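Local structure of DUF871 domain-containing protein (Enterococcus faecalis, 2P0O) at residues A[114-119]-A[139-144]; A[121-126]-A[165-170]; A[298-303]-A[325-330]; A[304-309]-A[330-335]. The protein is of unknown function but is probably a 6-phospho-N-acetylmuramidase, cleaving the glycosidic bond of MurNAc-6-phosphate-containing disaccharides in cell-wall recycling. All blocks are in the same frame, centred on the assembly; numbering follows the deposited sequence.

Interaction 1. Residues A[114-119]-A[139-144]; sequences IDIGLN and SRLEAW
Asp-115, at the start of its strand, and Arg-140, just before strand 141-144, form a salt bridge, NE to OD1 at 3.1 Å. The acceptor lies in the guanidinium plane, but NE reaches OD1 from above the carboxylate, the two planes being 75° apart. A bend at chi3 (89°) turns the arginine head back beside Ile-114, whose CA lies over one guanidinium face. The other oxygen, OD2, has a salt bridge to Lys-65; it also sits 3.6 Å from Glu-142 OE2, and the lysine, weakly paired with Glu-142 too, would ease this meeting of like charges. Glu-142 OE1 takes Trp-144 NE1 on its anti lone pair at 3.3 Å, positioning carboxylate and indole together. Four backbone bonds join the strands, the shortest being Leu-118 N to Glu-142 O at 2.7 Å. Gly-117, lacking a side chain, lets the indole approach, Trp-144 CD1 being 4.1 Å from Gly-117 CA. On the other face, Leu-141 CD2 lies 3.7 Å from Ile-116 CB. This apolar face meets the barrel's helical layer, Ile-116 and Leu-118 touching Met-107 of helix 104-111. Strands 95-98 and 173-178 flank the pair, which helix 125-133 links as a beta-alpha-beta unit, while Trp-144 stacks on Phe-175 inside the barrel.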
loop_
_atom_site.group_PDB
_atom_site.type_symbol
_atom_site.label_atom_id
_atom_site.label_comp_id
_atom_site.label_asym_id
_atom_site.label_seq_id
_atom_site.Cartn_x
_atom_site.Cartn_y
_atom_site.Cartn_z
ATOM N N ILE A 114 -3.412 25.432 -3.834
ATOM C CA ILE A 114 -2.849 24.305 -3.122
ATOM C C ILE A 114 -3.875 23.185 -3.094
ATOM O O ILE A 114 -5.074 23.448 -3.198
ATOM C CB ILE A 114 -2.454 24.746 -1.692
ATOM C CG1 ILE A 114 -1.250 23.950 -1.202
ATOM C CG2 ILE A 114 -3.672 24.748 -0.730
ATOM C CD1 ILE A 114 -0.489 24.641 -0.087
ATOM N N ASP A 115 -3.421 21.943 -2.971
ATOM C CA ASP A 115 -4.362 20.844 -2.805
ATOM C C ASP A 115 -5.021 20.981 -1.457
ATOM O O ASP A 115 -4.404 21.481 -0.502
ATOM C CB ASP A 115 -3.678 19.482 -2.914
ATOM C CG ASP A 115 -3.027 19.259 -4.279
ATOM O OD1 ASP A 115 -3.570 19.740 -5.304
ATOM O OD2 ASP A 115 -1.958 18.609 -4.319
ATOM N N ILE A 116 -6.287 20.569 -1.408
ATOM C CA ILE A 116 -7.101 20.650 -0.196
ATOM C C ILE A 116 -7.546 19.249 0.239
ATOM O O ILE A 116 -8.162 18.510 -0.531
ATOM C CB ILE A 116 -8.288 21.626 -0.402
ATOM C CG1 ILE A 116 -7.776 23.078 -0.495
ATOM C CG2 ILE A 116 -9.348 21.490 0.705
ATOM C CD1 ILE A 116 -6.980 23.567 0.739
ATOM N N GLY A 117 -7.172 18.879 1.459
ATOM C CA GLY A 117 -7.544 17.600 2.034
ATOM C C GLY A 117 -8.907 17.724 2.685
ATOM O O GLY A 117 -9.145 18.628 3.485
ATOM N N LEU A 118 -9.812 16.829 2.301
ATOM C CA LEU A 118 -11.103 16.679 2.971
ATOM C C LEU A 118 -11.105 15.375 3.783
ATOM O O LEU A 118 -10.243 14.502 3.603
ATOM C CB LEU A 118 -12.242 16.659 1.962
ATOM C CG LEU A 118 -12.230 17.750 0.893
ATOM C CD1 LEU A 118 -13.300 17.438 -0.138
ATOM C CD2 LEU A 118 -12.473 19.115 1.544
ATOM N N ASN A 119 -12.072 15.272 4.678
ATOM C CA ASN A 119 -12.236 14.089 5.475
ATOM C C ASN A 119 -13.288 13.216 4.772
ATOM O O ASN A 119 -14.451 13.569 4.714
ATOM C CB ASN A 119 -12.629 14.491 6.899
ATOM C CG ASN A 119 -12.801 13.285 7.827
ATOM O OD1 ASN A 119 -13.057 12.163 7.378
ATOM N ND2 ASN A 119 -12.640 13.513 9.120
ATOM N N SER A 139 -10.388 19.394 -9.085
ATOM C CA SER A 139 -9.203 18.633 -9.492
ATOM C C SER A 139 -8.120 18.745 -8.430
ATOM O O SER A 139 -7.128 18.008 -8.469
ATOM C CB SER A 139 -8.650 19.126 -10.839
ATOM O OG SER A 139 -7.649 20.120 -10.654
ATOM N N ARG A 140 -8.299 19.663 -7.481
ATOM C CA ARG A 140 -7.350 19.768 -6.372
ATOM C C ARG A 140 -7.878 19.387 -4.985
ATOM O O ARG A 140 -7.260 19.684 -3.963
ATOM C CB ARG A 140 -6.714 21.139 -6.396
ATOM C CG ARG A 140 -5.883 21.238 -7.641
ATOM C CD ARG A 140 -5.108 22.430 -7.630
ATOM N NE ARG A 140 -3.816 22.280 -6.987
ATOM C CZ ARG A 140 -2.916 23.244 -7.074
ATOM N NH1 ARG A 140 -3.229 24.330 -7.760
ATOM N NH2 ARG A 140 -1.737 23.138 -6.495
ATOM N N LEU A 141 -9.022 18.711 -4.973
ATOM C CA LEU A 141 -9.670 18.317 -3.748
ATOM C C LEU A 141 -9.409 16.846 -3.514
ATOM O O LEU A 141 -9.672 16.025 -4.399
ATOM C CB LEU A 141 -11.171 18.588 -3.825
ATOM C CG LEU A 141 -11.602 20.064 -3.866
ATOM C CD1 LEU A 141 -13.128 20.205 -3.995
ATOM C CD2 LEU A 141 -11.042 20.874 -2.683
ATOM N N GLU A 142 -8.865 16.514 -2.342
ATOM C CA GLU A 142 -8.492 15.134 -2.033
ATOM C C GLU A 142 -9.276 14.682 -0.821
ATOM O O GLU A 142 -9.133 15.261 0.262
ATOM C CB GLU A 142 -6.988 15.026 -1.766
ATOM C CG GLU A 142 -6.166 15.548 -2.933
ATOM C CD GLU A 142 -4.657 15.450 -2.769
ATOM O OE1 GLU A 142 -4.148 15.090 -1.677
ATOM O OE2 GLU A 142 -3.965 15.719 -3.774
ATOM N N ALA A 143 -10.129 13.679 -0.992
ATOM C CA ALA A 143 -10.885 13.179 0.142
ATOM C C ALA A 143 -10.043 12.083 0.764
ATOM O O ALA A 143 -9.817 11.049 0.124
ATOM C CB ALA A 143 -12.246 12.657 -0.307
ATOM N N TRP A 144 -9.537 12.343 1.971
ATOM C CA TRP A 144 -8.689 11.384 2.711
ATOM C C TRP A 144 -9.472 10.626 3.762
ATOM O O TRP A 144 -10.159 11.221 4.618
ATOM C CB TRP A 144 -7.536 12.079 3.438
ATOM C CG TRP A 144 -6.470 12.576 2.572
ATOM C CD1 TRP A 144 -6.548 13.634 1.707
ATOM C CD2 TRP A 144 -5.135 12.071 2.472
ATOM N NE1 TRP A 144 -5.354 13.808 1.069
ATOM C CE2 TRP A 144 -4.464 12.863 1.508
ATOM C CE3 TRP A 144 -4.450 11.001 3.070
ATOM C CZ2 TRP A 144 -3.124 12.653 1.155
ATOM C CZ3 TRP A 144 -3.113 10.775 2.713
ATOM C CH2 TRP A 144 -2.469 11.596 1.763
#

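Interaction 2. Residues A[121-126]-A[165-170]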
loop_
_atom_site.group_PDB
_atom_site.type_symbol
_atom_site.label_atom_id
_atom_site.label_comp_id
_atom_site.label_asym_id
_atom_site.label_seq_id
_atom_site.Cartn_x
_atom_site.Cartn_y
_atom_site.Cartn_z
ATOM N N SER A 121 -14.929 10.598 5.447
ATOM C CA SER A 121 -16.043 10.127 6.267
ATOM C C SER A 121 -17.049 11.192 6.690
ATOM O O SER A 121 -18.194 10.857 6.980
ATOM C CB SER A 121 -15.509 9.472 7.539
ATOM O OG SER A 121 -14.493 8.546 7.196
ATOM N N THR A 122 -16.643 12.454 6.774
ATOM C CA THR A 122 -17.553 13.484 7.285
ATOM C C THR A 122 -18.038 14.448 6.217
ATOM O O THR A 122 -18.988 15.201 6.463
ATOM C CB THR A 122 -16.902 14.363 8.377
ATOM O OG1 THR A 122 -15.849 15.160 7.790
ATOM C CG2 THR A 122 -16.371 13.509 9.548
ATOM N N ILE A 123 -17.370 14.469 5.062
ATOM C CA ILE A 123 -17.767 15.417 4.032
ATOM C C ILE A 123 -19.217 15.126 3.647
ATOM O O ILE A 123 -19.582 13.980 3.381
ATOM C CB ILE A 123 -16.791 15.468 2.798
ATOM C CG1 ILE A 123 -17.112 16.656 1.878
ATOM C CG2 ILE A 123 -16.846 14.202 1.973
ATOM C CD1 ILE A 123 -16.681 18.027 2.387
ATOM N N THR A 124 -20.039 16.169 3.679
ATOM C CA THR A 124 -21.458 16.062 3.337
ATOM C C THR A 124 -21.715 16.557 1.920
ATOM O O THR A 124 -20.926 17.333 1.373
ATOM C CB THR A 124 -22.353 16.895 4.296
ATOM O OG1 THR A 124 -22.137 18.287 4.048
ATOM C CG2 THR A 124 -22.063 16.573 5.773
ATOM N N LEU A 125 -22.842 16.133 1.347
ATOM C CA LEU A 125 -23.290 16.625 0.040
ATOM C C LEU A 125 -23.478 18.149 0.016
ATOM O O LEU A 125 -23.357 18.783 -1.043
ATOM C CB LEU A 125 -24.575 15.916 -0.387
ATOM C CG LEU A 125 -24.832 15.727 -1.895
ATOM C CD1 LEU A 125 -25.599 14.420 -2.145
ATOM C CD2 LEU A 125 -25.558 16.919 -2.561
ATOM N N GLU A 126 -23.752 18.719 1.189
ATOM C CA GLU A 126 -23.973 20.161 1.361
ATOM C C GLU A 126 -22.673 20.937 1.250
ATOM O O GLU A 126 -22.595 21.942 0.544
ATOM C CB GLU A 126 -24.602 20.452 2.729
ATOM C CG GLU A 126 -26.065 20.067 2.861
ATOM C CD GLU A 126 -26.289 18.553 2.933
ATOM O OE1 GLU A 126 -25.485 17.834 3.584
ATOM O OE2 GLU A 126 -27.290 18.090 2.331
ATOM N N ARG A 165 -17.314 5.424 -4.208
ATOM C CA ARG A 165 -18.082 5.580 -5.445
ATOM C C ARG A 165 -18.789 6.922 -5.470
ATOM O O ARG A 165 -18.729 7.644 -6.455
ATOM C CB ARG A 165 -19.093 4.450 -5.589
ATOM C CG ARG A 165 -18.798 3.520 -6.753
ATOM C CD ARG A 165 -19.872 2.410 -6.985
ATOM N NE ARG A 165 -21.234 2.812 -6.627
ATOM C CZ ARG A 165 -22.112 3.368 -7.464
ATOM N NH1 ARG A 165 -21.787 3.613 -8.731
ATOM N NH2 ARG A 165 -23.323 3.686 -7.022
ATOM N N TRP A 166 -19.447 7.234 -4.357
ATOM C CA TRP A 166 -20.087 8.524 -4.117
ATOM C C TRP A 166 -19.078 9.655 -4.270
ATOM O O TRP A 166 -19.289 10.568 -5.073
ATOM C CB TRP A 166 -20.695 8.528 -2.715
ATOM C CG TRP A 166 -21.360 9.807 -2.291
ATOM C CD1 TRP A 166 -22.544 10.324 -2.772
ATOM C CD2 TRP A 166 -20.921 10.709 -1.260
ATOM N NE1 TRP A 166 -22.854 11.497 -2.111
ATOM C CE2 TRP A 166 -21.878 11.754 -1.180
ATOM C CE3 TRP A 166 -19.816 10.740 -0.402
ATOM C CZ2 TRP A 166 -21.750 12.818 -0.279
ATOM C CZ3 TRP A 166 -19.695 11.789 0.495
ATOM C CH2 TRP A 166 -20.649 12.816 0.547
ATOM N N LEU A 167 -17.979 9.577 -3.519
ATOM C CA LEU A 167 -16.918 10.588 -3.599
ATOM C C LEU A 167 -16.478 10.822 -5.035
ATOM O O LEU A 167 -16.422 11.963 -5.483
ATOM C CB LEU A 167 -15.718 10.249 -2.690
ATOM C CG LEU A 167 -15.966 10.249 -1.176
ATOM C CD1 LEU A 167 -14.866 9.522 -0.391
ATOM C CD2 LEU A 167 -16.194 11.643 -0.607
ATOM N N LYS A 168 -16.192 9.748 -5.766
ATOM C CA LYS A 168 -15.720 9.873 -7.144
ATOM C C LYS A 168 -16.808 10.431 -8.068
ATOM O O LYS A 168 -16.516 11.156 -9.026
ATOM C CB LYS A 168 -15.214 8.528 -7.686
ATOM C CG LYS A 168 -14.029 7.901 -6.917
ATOM C CD LYS A 168 -12.711 8.604 -7.177
ATOM C CE LYS A 168 -12.161 8.263 -8.551
ATOM N NZ LYS A 168 -11.220 9.307 -9.030
ATOM N N GLU A 169 -18.060 10.073 -7.773
ATOM C CA GLU A 169 -19.223 10.545 -8.520
ATOM C C GLU A 169 -19.359 12.044 -8.345
ATOM O O GLU A 169 -19.866 12.724 -9.227
ATOM C CB GLU A 169 -20.485 9.861 -7.997
ATOM C CG GLU A 169 -21.379 9.261 -9.072
ATOM C CD GLU A 169 -21.687 7.785 -8.789
ATOM O OE1 GLU A 169 -22.313 7.485 -7.735
ATOM O OE2 GLU A 169 -21.283 6.931 -9.619
ATOM N N LEU A 170 -18.900 12.541 -7.193
ATOM C CA LEU A 170 -18.891 13.972 -6.880
ATOM C C LEU A 170 -17.658 14.702 -7.417
ATOM O O LEU A 170 -17.481 15.881 -7.127
ATOM C CB LEU A 170 -19.005 14.208 -5.365
ATOM C CG LEU A 170 -20.270 13.812 -4.591
ATOM C CD1 LEU A 170 -20.101 14.147 -3.120
ATOM C CD2 LEU A 170 -21.533 14.474 -5.145
#
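Ile-123 and Trp-166 meet where the loop leading into helix 125-133 passes the end of helix 157-169. The closest approach is between the loop backbone and the indole: Ile-123 O lies 3.2 Å from Trp-166 CH2, near the ring plane, so the carbonyl faces the weakly positive C-H rim of the six-membered ring. Leu-125 N stands at the same edge, 3.9 Å from Trp-166 CZ2. The tryptophan reaches across with CG anti to its backbone N (chi1 178°), which carries the broad indole from the helix to the loop. Its size suits a place where the backbones stay well apart, Leu-125 CA and Leu-170 CA being 8.6 Å from each other.

Apolar contacts complete the join. Ile-123 uses its CG2 branch, 3.7 Å from Leu-167 CD2 and 4.0 Å from Trp-166 CZ3, so one methyl serves both partners. Leu-125 crosses the indole at a slant, its CD1 4.0 Å from Trp-166 NE1. Within the helix segment, Leu-170 lays CD1 over one face of the indole, offset toward the rim.

No hydrogen bond crosses between the segments; the polar chemistry is local. Thr-124 is the N-cap of helix 125-133, its OG1 accepting a weak bond of 3.3 Å from Glu-126 N, and its backbone N donates to Glu-127 OE1. A threonine suits this position because its hydroxyl can accept from a first-turn amide.

The arrangement is that of neighbouring helices in the outer layer of a TIM barrel, joined here at the start of one helix and the end of the next.

Interaction 3. Residues A[298-303]-A[325-330]; sequences EARPVG and DLPKDE
Arg-300 grips the backbone of the opposite loop side-on, NE and NH2 both donating to Pro-327 O, at 2.8 Å and 2.6 Å respectively. The carbonyl oxygen lies in the guanidinium plane, and the NH2 bond is in the carbonyl plane. A bend at chi3 (-75°) turns the head toward this oxygen, after a chain that sets out with CG anti to its own carbonyl carbon. Carbon atoms hold the flat group from both faces: Leu-326 CB stands over its centre, 3.7 Å above the plane, and Asp-329 CB lies over the opposite one. Asp-329 OD1 forms a salt bridge with Lys-331; no N-H of Arg-300 points at the carboxylate. Arginine suits this place because its wide, flat head can both bind a carbonyl and be sandwiched.

Arg-300 and Leu-326 also form a single antiparallel bridge, with N to O bonds in both directions. Farther along, Asp-325 directs OD1 to Val-302 N at 2.8 Å, met nearly along the C-O axis. At the other end, water 1 links Glu-298 O to Asp-329 N, and water 2 donates to Glu-298 OE2 and is met weakly by Lys-328 NZ.

The two loops precede strands 304-308 and 332-337; the Arg-300 side chain rests on Val-332 and Thr-334 of the latter, and Arg-300 O accepts from Thr-322 of strand 319-322.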
loop_
_atom_site.group_PDB
_atom_site.type_symbol
_atom_site.label_atom_id
_atom_site.label_comp_id
_atom_site.label_asym_id
_atom_site.label_seq_id
_atom_site.Cartn_x
_atom_site.Cartn_y
_atom_site.Cartn_z
ATOM N N GLU A 298 0.203 -34.925 -0.703
ATOM C CA GLU A 298 -0.633 -34.638 0.464
ATOM C C GLU A 298 -1.742 -33.629 0.156
ATOM O O GLU A 298 -1.816 -33.103 -0.954
ATOM C CB GLU A 298 0.248 -34.138 1.607
ATOM C CG GLU A 298 1.360 -35.091 1.909
ATOM C CD GLU A 298 0.861 -36.326 2.647
ATOM O OE1 GLU A 298 0.794 -36.255 3.895
ATOM O OE2 GLU A 298 0.543 -37.359 1.998
ATOM N N ALA A 299 -2.596 -33.361 1.143
ATOM C CA ALA A 299 -3.617 -32.316 1.010
ATOM C C ALA A 299 -2.987 -31.002 0.507
ATOM O O ALA A 299 -1.790 -30.758 0.714
ATOM C CB ALA A 299 -4.322 -32.115 2.343
ATOM N N ARG A 300 -3.766 -30.144 -0.143
ATOM C CA ARG A 300 -3.206 -28.921 -0.717
ATOM C C ARG A 300 -3.881 -27.648 -0.181
ATOM O O ARG A 300 -4.613 -26.965 -0.929
ATOM C CB ARG A 300 -3.284 -28.987 -2.246
ATOM C CG ARG A 300 -2.497 -30.170 -2.831
ATOM C CD ARG A 300 -2.833 -30.419 -4.277
ATOM N NE ARG A 300 -4.140 -31.069 -4.418
ATOM C CZ ARG A 300 -4.913 -30.991 -5.503
ATOM N NH1 ARG A 300 -4.529 -30.277 -6.571
ATOM N NH2 ARG A 300 -6.082 -31.633 -5.521
ATOM N N PRO A 301 -3.666 -27.328 1.117
ATOM C CA PRO A 301 -4.312 -26.111 1.633
ATOM C C PRO A 301 -3.866 -24.866 0.875
ATOM O O PRO A 301 -2.850 -24.898 0.140
ATOM C CB PRO A 301 -3.920 -26.082 3.131
ATOM C CG PRO A 301 -2.696 -26.942 3.232
ATOM C CD PRO A 301 -2.892 -28.022 2.163
ATOM N N VAL A 302 -4.642 -23.798 0.995
ATOM C CA VAL A 302 -4.344 -22.557 0.286
ATOM C C VAL A 302 -2.851 -22.204 0.377
ATOM O O VAL A 302 -2.268 -22.185 1.447
ATOM C CB VAL A 302 -5.296 -21.361 0.708
ATOM C CG1 VAL A 302 -5.263 -21.114 2.218
ATOM C CG2 VAL A 302 -4.930 -20.091 -0.065
ATOM N N GLY A 303 -2.233 -21.993 -0.770
ATOM C CA GLY A 303 -0.826 -21.569 -0.833
ATOM C C GLY A 303 0.109 -22.692 -1.199
ATOM O O GLY A 303 1.275 -22.455 -1.434
ATOM N N ASP A 325 -8.349 -24.332 -0.519
ATOM C CA ASP A 325 -7.995 -25.654 0.004
ATOM C C ASP A 325 -8.445 -26.728 -0.980
ATOM O O ASP A 325 -9.645 -26.860 -1.277
ATOM C CB ASP A 325 -8.670 -25.895 1.356
ATOM C CG ASP A 325 -8.092 -25.041 2.472
ATOM O OD1 ASP A 325 -7.109 -24.290 2.238
ATOM O OD2 ASP A 325 -8.629 -25.115 3.606
ATOM N N LEU A 326 -7.484 -27.497 -1.477
ATOM C CA LEU A 326 -7.770 -28.630 -2.351
ATOM C C LEU A 326 -7.393 -29.950 -1.673
ATOM O O LEU A 326 -6.462 -30.019 -0.864
ATOM C CB LEU A 326 -7.090 -28.467 -3.721
ATOM C CG LEU A 326 -7.747 -27.447 -4.670
ATOM C CD1 LEU A 326 -6.990 -27.322 -5.997
ATOM C CD2 LEU A 326 -9.179 -27.879 -4.986
ATOM N N PRO A 327 -8.144 -31.012 -1.981
ATOM C CA PRO A 327 -7.814 -32.263 -1.331
ATOM C C PRO A 327 -6.572 -32.949 -1.968
ATOM O O PRO A 327 -6.123 -32.552 -3.057
ATOM C CB PRO A 327 -9.091 -33.079 -1.518
ATOM C CG PRO A 327 -9.658 -32.571 -2.865
ATOM C CD PRO A 327 -9.295 -31.119 -2.910
ATOM N N LYS A 328 -6.016 -33.930 -1.256
ATOM C CA LYS A 328 -4.982 -34.859 -1.736
ATOM C C LYS A 328 -5.303 -35.418 -3.129
ATOM O O LYS A 328 -6.443 -35.806 -3.391
ATOM C CB LYS A 328 -4.949 -36.041 -0.753
ATOM C CG LYS A 328 -3.849 -37.053 -0.966
ATOM C CD LYS A 328 -4.354 -38.492 -0.929
ATOM C CE LYS A 328 -4.831 -38.914 0.456
ATOM N NZ LYS A 328 -3.710 -39.018 1.432
ATOM N N ASP A 329 -4.294 -35.488 -4.001
ATOM C CA ASP A 329 -4.420 -36.101 -5.329
ATOM C C ASP A 329 -3.126 -36.892 -5.616
ATOM O O ASP A 329 -2.038 -36.307 -5.658
ATOM C CB ASP A 329 -4.677 -34.995 -6.377
ATOM C CG ASP A 329 -5.001 -35.536 -7.778
ATOM O OD1 ASP A 329 -4.356 -36.499 -8.240
ATOM O OD2 ASP A 329 -5.876 -34.953 -8.465
ATOM N N GLU A 330 -3.238 -38.214 -5.811
ATOM C CA GLU A 330 -2.054 -39.093 -6.052
ATOM C C GLU A 330 -1.187 -38.615 -7.224
ATOM O O GLU A 330 0.009 -38.910 -7.283
ATOM C CB GLU A 330 -2.472 -40.568 -6.305
ATOM C CG GLU A 330 -3.477 -40.740 -7.514
ATOM C CD GLU A 330 -3.394 -42.091 -8.269
ATOM O OE1 GLU A 330 -2.796 -43.075 -7.722
ATOM O OE2 GLU A 330 -3.948 -42.162 -9.417
HETATM O O HOH W 1 -1.972 -33.771 -3.695
HETATM O O HOH W 2 -0.626 -39.604 -0.023
#

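Interaction 4. Residues A[304-309]-A[330-335]; sequences TVTIDN and EKVNTI
Asn-309 sends its amide nitrogen to two oxygens at once: ND2 lies 3.0 Å from Asn-333 OD1 and 3.0 Å from Glu-330 O, both acceptors being in its own amide plane. The two asparagine side chains cross at about a right angle with their amide planes 52° apart, and ND2 comes from above the plane of the Asn-333 amide. The bond to Glu-330 is almost straight, at 178°. With CG set between its backbone N and carbonyl carbon (chi1 61°), the Asn-309 amide folds back over the turn before Val-332. Asn-333 ND2 donates to Glu-293 O and its OD1 accepts from Glu-295 N, which fixes its rotation; an amide, with donor and acceptor side by side, suits both positions.

Ile-307, on the face of Asn-333, crosses Ile-335, CG2 to CD1 at 3.5 Å, a tight fit. The other face carries Thr-306, Thr-334, Asp-308 and Val-332. There Val-332 CG1 presses on Thr-306 CB at 3.3 Å, closer than usual, while its CG2 branch lies alongside Asp-308, 3.5 Å from OD1. The beta-branched Thr-306, Ile-307, Val-332 and Ile-335 suit extended backbone.

Ile-307 and Asn-333 form a hydrogen-bonded antiparallel pair, flanked by the bonds of Ile-335 N to Val-305 O and Asn-309 N to Lys-331 O. Strand 332-337 is one of the two edge strands of its four-stranded antiparallel sheet within the chain; strand 304-308 is bonded on its other edge to strand 319-322, and Val-305 and Ile-307 pack against helix 255-258.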
loop_
_atom_site.group_PDB
_atom_site.type_symbol
_atom_site.label_atom_id
_atom_site.label_comp_id
_atom_site.label_asym_id
_atom_site.label_seq_id
_atom_site.Cartn_x
_atom_site.Cartn_y
_atom_site.Cartn_z
ATOM N N THR A 304 -0.411 -23.918 -1.258
ATOM C CA THR A 304 0.376 -25.093 -1.594
ATOM C C THR A 304 0.926 -25.023 -3.020
ATOM O O THR A 304 0.176 -24.795 -3.985
ATOM C CB THR A 304 -0.388 -26.433 -1.292
ATOM O OG1 THR A 304 -0.667 -26.530 0.126
ATOM C CG2 THR A 304 0.459 -27.658 -1.671
ATOM N N VAL A 305 2.242 -25.184 -3.133
ATOM C CA VAL A 305 2.923 -25.274 -4.428
ATOM C C VAL A 305 3.104 -26.724 -4.833
ATOM O O VAL A 305 3.697 -27.542 -4.098
ATOM C CB VAL A 305 4.309 -24.590 -4.379
ATOM C CG1 VAL A 305 4.935 -24.515 -5.768
ATOM C CG2 VAL A 305 4.197 -23.205 -3.742
ATOM N N THR A 306 2.615 -27.040 -6.029
ATOM C CA THR A 306 2.519 -28.419 -6.501
ATOM C C THR A 306 3.113 -28.584 -7.889
ATOM O O THR A 306 3.201 -27.618 -8.673
ATOM C CB THR A 306 1.022 -28.913 -6.566
ATOM O OG1 THR A 306 0.349 -28.266 -7.648
ATOM C CG2 THR A 306 0.266 -28.568 -5.313
ATOM N N ILE A 307 3.507 -29.816 -8.200
ATOM C CA ILE A 307 3.900 -30.169 -9.555
ATOM C C ILE A 307 3.205 -31.473 -9.931
ATOM O O ILE A 307 3.203 -32.440 -9.140
ATOM C CB ILE A 307 5.476 -30.232 -9.728
ATOM C CG1 ILE A 307 5.866 -30.384 -11.193
ATOM C CG2 ILE A 307 6.125 -31.356 -8.878
ATOM C CD1 ILE A 307 7.331 -30.073 -11.465
ATOM N N ASP A 308 2.597 -31.502 -11.114
ATOM C CA ASP A 308 1.926 -32.710 -11.581
ATOM C C ASP A 308 2.944 -33.814 -11.868
ATOM O O ASP A 308 3.943 -33.571 -12.556
ATOM C CB ASP A 308 1.095 -32.415 -12.820
ATOM C CG ASP A 308 -0.218 -31.705 -12.505
ATOM O OD1 ASP A 308 -0.487 -31.373 -11.312
ATOM O OD2 ASP A 308 -1.011 -31.509 -13.459
ATOM N N ASN A 309 2.727 -35.017 -11.327
ATOM C CA ASN A 309 3.698 -36.089 -11.575
ATOM C C ASN A 309 3.346 -36.900 -12.833
ATOM O O ASN A 309 2.404 -36.533 -13.556
ATOM C CB ASN A 309 3.953 -36.966 -10.323
ATOM C CG ASN A 309 2.693 -37.674 -9.812
ATOM O OD1 ASN A 309 1.995 -38.367 -10.565
ATOM N ND2 ASN A 309 2.412 -37.512 -8.516
ATOM N N GLU A 330 -3.238 -38.214 -5.811
ATOM C CA GLU A 330 -2.054 -39.093 -6.052
ATOM C C GLU A 330 -1.187 -38.615 -7.224
ATOM O O GLU A 330 0.009 -38.910 -7.283
ATOM C CB GLU A 330 -2.472 -40.568 -6.305
ATOM C CG GLU A 330 -3.477 -40.740 -7.514
ATOM C CD GLU A 330 -3.394 -42.091 -8.269
ATOM O OE1 GLU A 330 -2.796 -43.075 -7.722
ATOM O OE2 GLU A 330 -3.948 -42.162 -9.417
ATOM N N LYS A 331 -1.804 -37.874 -8.143
ATOM C CA LYS A 331 -1.150 -37.436 -9.366
ATOM C C LYS A 331 -0.449 -36.093 -9.246
ATOM O O LYS A 331 0.159 -35.637 -10.208
ATOM C CB LYS A 331 -2.149 -37.369 -10.521
ATOM C CG LYS A 331 -3.018 -38.606 -10.677
ATOM C CD LYS A 331 -3.898 -38.482 -11.934
ATOM C CE LYS A 331 -5.049 -37.490 -11.753
ATOM N NZ LYS A 331 -5.736 -37.512 -10.409
ATOM N N VAL A 332 -0.507 -35.479 -8.064
ATOM C CA VAL A 332 -0.009 -34.102 -7.858
ATOM C C VAL A 332 0.962 -34.115 -6.670
ATOM O O VAL A 332 0.512 -34.316 -5.528
ATOM C CB VAL A 332 -1.189 -33.116 -7.557
ATOM C CG1 VAL A 332 -0.692 -31.697 -7.218
ATOM C CG2 VAL A 332 -2.205 -33.069 -8.720
ATOM N N ASN A 333 2.271 -33.919 -6.922
ATOM C CA ASN A 333 3.247 -33.792 -5.832
ATOM C C ASN A 333 3.116 -32.461 -5.106
ATOM O O ASN A 333 2.965 -31.393 -5.747
ATOM C CB ASN A 333 4.678 -33.915 -6.357
ATOM C CG ASN A 333 5.007 -35.312 -6.849
ATOM O OD1 ASN A 333 4.285 -36.279 -6.577
ATOM N ND2 ASN A 333 6.111 -35.426 -7.564
ATOM N N THR A 334 3.164 -32.508 -3.781
ATOM C CA THR A 334 3.130 -31.280 -2.997
ATOM C C THR A 334 4.562 -30.955 -2.632
ATOM O O THR A 334 5.251 -31.795 -2.055
ATOM C CB THR A 334 2.277 -31.455 -1.726
ATOM O OG1 THR A 334 2.604 -32.722 -1.134
ATOM C CG2 THR A 334 0.798 -31.472 -2.090
ATOM N N ILE A 335 5.011 -29.751 -2.981
ATOM C CA ILE A 335 6.443 -29.406 -2.896
ATOM C C ILE A 335 6.708 -28.524 -1.699
ATOM O O ILE A 335 7.576 -28.804 -0.894
ATOM C CB ILE A 335 6.948 -28.615 -4.154
ATOM C CG1 ILE A 335 6.499 -29.274 -5.470
ATOM C CG2 ILE A 335 8.489 -28.402 -4.087
ATOM C CD1 ILE A 335 6.903 -30.727 -5.554
#

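In the fold
Interactions 1 and 2 belong to the TIM barrel, 3 and 4 to the C-terminal domain, with the centres of 1 and 3 about 48 Å apart. Interaction 1 is buried barrel wall; interaction 2, partly buried, lies in the helical layer outside it, and helix 125-133 connects the two, Ala-143 and Leu-118 packing on Leu-167 and Ile-123. Interaction 4 is likewise buried sheet, but antiparallel, whereas interaction 3 is a surface contact of the loops that lead into the same strands. Their chemistry follows: regular backbone bonding in 1 and 4; apolar contacts and backbone at an indole edge, without hydrogen bonds, in 2; an arginine on a backbone carbonyl, one short bridge and water links in 3, whose Arg-300 also packs on Thr-306, Val-332 and Thr-334.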